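NADP-dependent glyceraldehyde-3-phosphate dehydrogenase (Bacillus halodurans, PDB 3PRL) probably oxidises glyceraldehyde 3-phosphate to 3-phosphoglycerate with NADP+, without taking up inorganic phosphate, as an enzyme of the aldehyde dehydrogenase family. Local coordinates at residues Ile29-Ile43 and Pro187-Val199. Residues are numbered along the deposited sequence; the frame is centred on the assembly and turned at random.
Sequences ISISAPASGVALGSI and PATQGSLSGIKMV
Ile31, Ile43 and Leu193 form the apolar heart of a sheet-on-helix contact, in which the N-terminal β-hairpin 29-43 lies across the start of helix 192-199 in the cofactor-binding, Rossmann-like part of the aldehyde dehydrogenase fold. Strand 39-43 and the helix cross at 77°, their axes 9.2 Å apart, an example of how a hairpin covers a helix: Ile29, Ile31, Leu40 and Ile43 point toward it, a classic β bulge at Leu40-Gly41, opposite Ile31, setting two neighbours on that side. Leu193 is the central apolar side chain of the helix. Its CG meets Ile31 CD1 at 3.7 Å, the two side chains reaching toward each other tip to tip, while its CD1 lies against Leu40 CB and its CD2 against Ile43 CG2. In Ile43, CG1 stands between the backbone N and the carbonyl carbon (chi1 62°), which turns CG2 to the helix, 3.8 Å from Ile196 CD1, and lets CD1 rest on Ser192. An alanine in place of Ile31 would probably open a gap beside Leu193 and deprive the Gln190 amide of its apolar neighbour. Gln190, bent at chi2, slides past Ile31 in the opposite direction; its NE2 bonds Glu98 O and gives Ser32 O a weak hydrogen bond. Glu98 further accepts from Leu193 N through its carboxylate, joining helix 88-98 to this helix start. In the loop leading into the helix, Thr189, an NADP+-binding residue although no cofactor is bound to this chain, touches Ile43 CD1 with its CG2 at 3.9 Å. At the first turn Ser192 OG donates to Ala188 O at 2.6 Å, approaching from above the carbonyl plane, 46° out of it.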
# COMPACT_ATOMS: atom_id res chain seq x y z
N ILE D 29 -14.68 36.90 -27.67
CA ILE D 29 -13.27 37.00 -28.05
C ILE D 29 -13.05 36.05 -29.22
O ILE D 29 -13.25 34.84 -29.09
CB ILE D 29 -12.30 36.61 -26.90
CG1 ILE D 29 -12.64 37.38 -25.62
CG2 ILE D 29 -10.83 36.82 -27.31
CD1 ILE D 29 -12.00 36.80 -24.37
N SER D 30 -12.63 36.62 -30.35
CA SER D 30 -12.42 35.87 -31.59
C SER D 30 -11.13 35.08 -31.50
O SER D 30 -10.13 35.56 -30.94
CB SER D 30 -12.33 36.81 -32.79
OG SER D 30 -13.47 37.65 -32.88
N ILE D 31 -11.15 33.89 -32.08
CA ILE D 31 -9.98 33.01 -32.08
C ILE D 31 -9.54 32.74 -33.50
O ILE D 31 -10.37 32.57 -34.39
CB ILE D 31 -10.27 31.68 -31.31
CG1 ILE D 31 -10.35 31.96 -29.80
CG2 ILE D 31 -9.20 30.61 -31.63
CD1 ILE D 31 -10.53 30.70 -28.94
N SER D 32 -8.22 32.71 -33.72
CA SER D 32 -7.68 32.53 -35.06
C SER D 32 -6.66 31.39 -35.16
O SER D 32 -5.91 31.11 -34.20
CB SER D 32 -7.07 33.83 -35.56
OG SER D 32 -8.08 34.78 -35.83
N ALA D 33 -6.64 30.72 -36.30
CA ALA D 33 -5.62 29.74 -36.60
C ALA D 33 -4.28 30.49 -36.58
O ALA D 33 -4.16 31.50 -37.26
CB ALA D 33 -5.87 29.10 -37.97
N PRO D 34 -3.30 30.02 -35.78
CA PRO D 34 -1.99 30.68 -35.81
C PRO D 34 -1.25 30.52 -37.16
O PRO D 34 -0.50 31.41 -37.54
CB PRO D 34 -1.19 29.95 -34.72
CG PRO D 34 -2.20 29.38 -33.83
CD PRO D 34 -3.38 29.03 -34.69
N ALA D 35 -1.44 29.40 -37.85
CA ALA D 35 -0.71 29.16 -39.10
C ALA D 35 -1.19 30.09 -40.21
O ALA D 35 -0.39 30.49 -41.07
CB ALA D 35 -0.83 27.68 -39.53
N SER D 36 -2.48 30.45 -40.15
CA SER D 36 -3.17 31.20 -41.20
C SER D 36 -3.44 32.66 -40.86
O SER D 36 -3.24 33.55 -41.68
CB SER D 36 -4.53 30.55 -41.48
OG SER D 36 -4.42 29.19 -41.85
N GLY D 37 -3.95 32.89 -39.65
CA GLY D 37 -4.64 34.14 -39.32
C GLY D 37 -6.14 34.10 -39.66
O GLY D 37 -6.86 35.06 -39.40
N VAL D 38 -6.59 32.99 -40.26
CA VAL D 38 -8.00 32.79 -40.63
C VAL D 38 -8.86 32.49 -39.40
O VAL D 38 -8.44 31.75 -38.50
CB VAL D 38 -8.15 31.62 -41.66
CG1 VAL D 38 -9.62 31.23 -41.86
CG2 VAL D 38 -7.50 31.98 -43.01
N ALA D 39 -10.06 33.08 -39.37
CA ALA D 39 -10.99 32.97 -38.23
C ALA D 39 -11.47 31.54 -37.99
O ALA D 39 -11.65 30.78 -38.93
CB ALA D 39 -12.18 33.89 -38.41
N LEU D 40 -11.66 31.18 -36.72
CA LEU D 40 -12.15 29.84 -36.38
C LEU D 40 -13.47 29.90 -35.63
O LEU D 40 -14.30 29.00 -35.72
CB LEU D 40 -11.11 29.09 -35.55
CG LEU D 40 -9.84 28.56 -36.24
CD1 LEU D 40 -8.80 28.15 -35.20
CD2 LEU D 40 -10.14 27.40 -37.18
N GLY D 41 -13.64 30.98 -34.88
CA GLY D 41 -14.83 31.21 -34.10
C GLY D 41 -14.50 32.16 -32.98
O GLY D 41 -13.52 32.91 -33.05
N SER D 42 -15.32 32.13 -31.94
CA SER D 42 -15.17 33.02 -30.80
C SER D 42 -15.56 32.32 -29.50
O SER D 42 -16.22 31.28 -29.50
CB SER D 42 -16.01 34.27 -31.01
OG SER D 42 -17.36 33.92 -31.26
N ILE D 43 -15.12 32.90 -28.38
CA ILE D 43 -15.55 32.47 -27.05
C ILE D 43 -16.14 33.67 -26.30
O ILE D 43 -15.80 34.81 -26.61
CB ILE D 43 -14.41 31.83 -26.22
CG1 ILE D 43 -13.28 32.84 -25.97
CG2 ILE D 43 -13.91 30.56 -26.91
CD1 ILE D 43 -12.29 32.40 -24.95
N PRO D 187 -9.96 27.26 -19.72
CA PRO D 187 -8.93 26.93 -20.72
C PRO D 187 -8.04 28.12 -21.05
O PRO D 187 -8.45 29.24 -20.83
CB PRO D 187 -9.75 26.58 -21.97
CG PRO D 187 -11.08 27.19 -21.76
CD PRO D 187 -11.32 27.22 -20.28
N ALA D 188 -6.84 27.89 -21.56
CA ALA D 188 -6.12 28.97 -22.21
C ALA D 188 -7.03 29.49 -23.33
O ALA D 188 -7.74 28.70 -23.99
CB ALA D 188 -4.82 28.47 -22.78
N THR D 189 -7.05 30.80 -23.53
CA THR D 189 -7.94 31.38 -24.55
C THR D 189 -7.62 30.82 -25.94
O THR D 189 -8.52 30.47 -26.71
CB THR D 189 -7.94 32.93 -24.51
OG1 THR D 189 -8.67 33.37 -23.36
CG2 THR D 189 -8.62 33.53 -25.77
N GLN D 190 -6.33 30.75 -26.25
CA GLN D 190 -5.91 30.00 -27.42
C GLN D 190 -5.92 28.52 -27.00
O GLN D 190 -5.01 28.06 -26.31
CB GLN D 190 -4.53 30.45 -27.91
CG GLN D 190 -4.28 30.18 -29.41
CD GLN D 190 -5.25 30.92 -30.32
OE1 GLN D 190 -5.53 32.10 -30.12
NE2 GLN D 190 -5.77 30.22 -31.34
N GLY D 191 -6.98 27.81 -27.39
CA GLY D 191 -7.24 26.44 -26.92
C GLY D 191 -8.64 26.32 -26.32
O GLY D 191 -9.15 25.21 -26.12
N SER D 192 -9.26 27.45 -26.02
CA SER D 192 -10.61 27.45 -25.48
C SER D 192 -11.66 26.74 -26.36
O SER D 192 -12.58 26.11 -25.83
CB SER D 192 -11.05 28.87 -25.17
OG SER D 192 -10.28 29.41 -24.11
N LEU D 193 -11.55 26.82 -27.69
CA LEU D 193 -12.51 26.09 -28.55
C LEU D 193 -12.38 24.57 -28.43
O LEU D 193 -13.40 23.86 -28.35
CB LEU D 193 -12.41 26.48 -30.03
CG LEU D 193 -12.43 27.93 -30.52
CD1 LEU D 193 -12.03 27.93 -31.98
CD2 LEU D 193 -13.80 28.60 -30.32
N SER D 194 -11.14 24.08 -28.45
CA SER D 194 -10.88 22.65 -28.30
C SER D 194 -11.33 22.16 -26.92
O SER D 194 -12.01 21.14 -26.83
CB SER D 194 -9.41 22.30 -28.54
OG SER D 194 -9.01 22.60 -29.88
N GLY D 195 -10.98 22.88 -25.87
CA GLY D 195 -11.50 22.58 -24.53
C GLY D 195 -13.02 22.64 -24.41
O GLY D 195 -13.61 21.85 -23.67
N ILE D 196 -13.68 23.55 -25.13
CA ILE D 196 -15.14 23.60 -25.07
C ILE D 196 -15.72 22.32 -25.70
O ILE D 196 -16.54 21.65 -25.09
CB ILE D 196 -15.76 24.91 -25.65
CG1 ILE D 196 -15.36 26.14 -24.79
CG2 ILE D 196 -17.26 24.84 -25.68
CD1 ILE D 196 -15.58 27.50 -25.52
N LYS D 197 -15.22 21.97 -26.89
CA LYS D 197 -15.60 20.72 -27.56
C LYS D 197 -15.32 19.50 -26.69
O LYS D 197 -16.11 18.57 -26.67
CB LYS D 197 -14.91 20.56 -28.93
CG LYS D 197 -15.50 21.38 -30.05
CD LYS D 197 -16.88 20.88 -30.45
CE LYS D 197 -17.57 21.83 -31.41
NZ LYS D 197 -19.01 21.49 -31.51
N MET D 198 -14.21 19.51 -25.97
CA MET D 198 -13.95 18.44 -25.00
C MET D 198 -15.06 18.36 -23.96
O MET D 198 -15.56 17.26 -23.66
CB MET D 198 -12.59 18.59 -24.33
CG MET D 198 -12.34 17.55 -23.25
SD MET D 198 -11.03 18.05 -22.14
CE MET D 198 -11.80 19.45 -21.31
N VAL D 199 -15.43 19.51 -23.40
CA VAL D 199 -16.45 19.58 -22.33
C VAL D 199 -17.83 19.18 -22.82
O VAL D 199 -18.60 18.56 -22.10
CB VAL D 199 -16.49 20.97 -21.66
CG1 VAL D 199 -17.83 21.22 -20.93
CG2 VAL D 199 -15.35 21.10 -20.69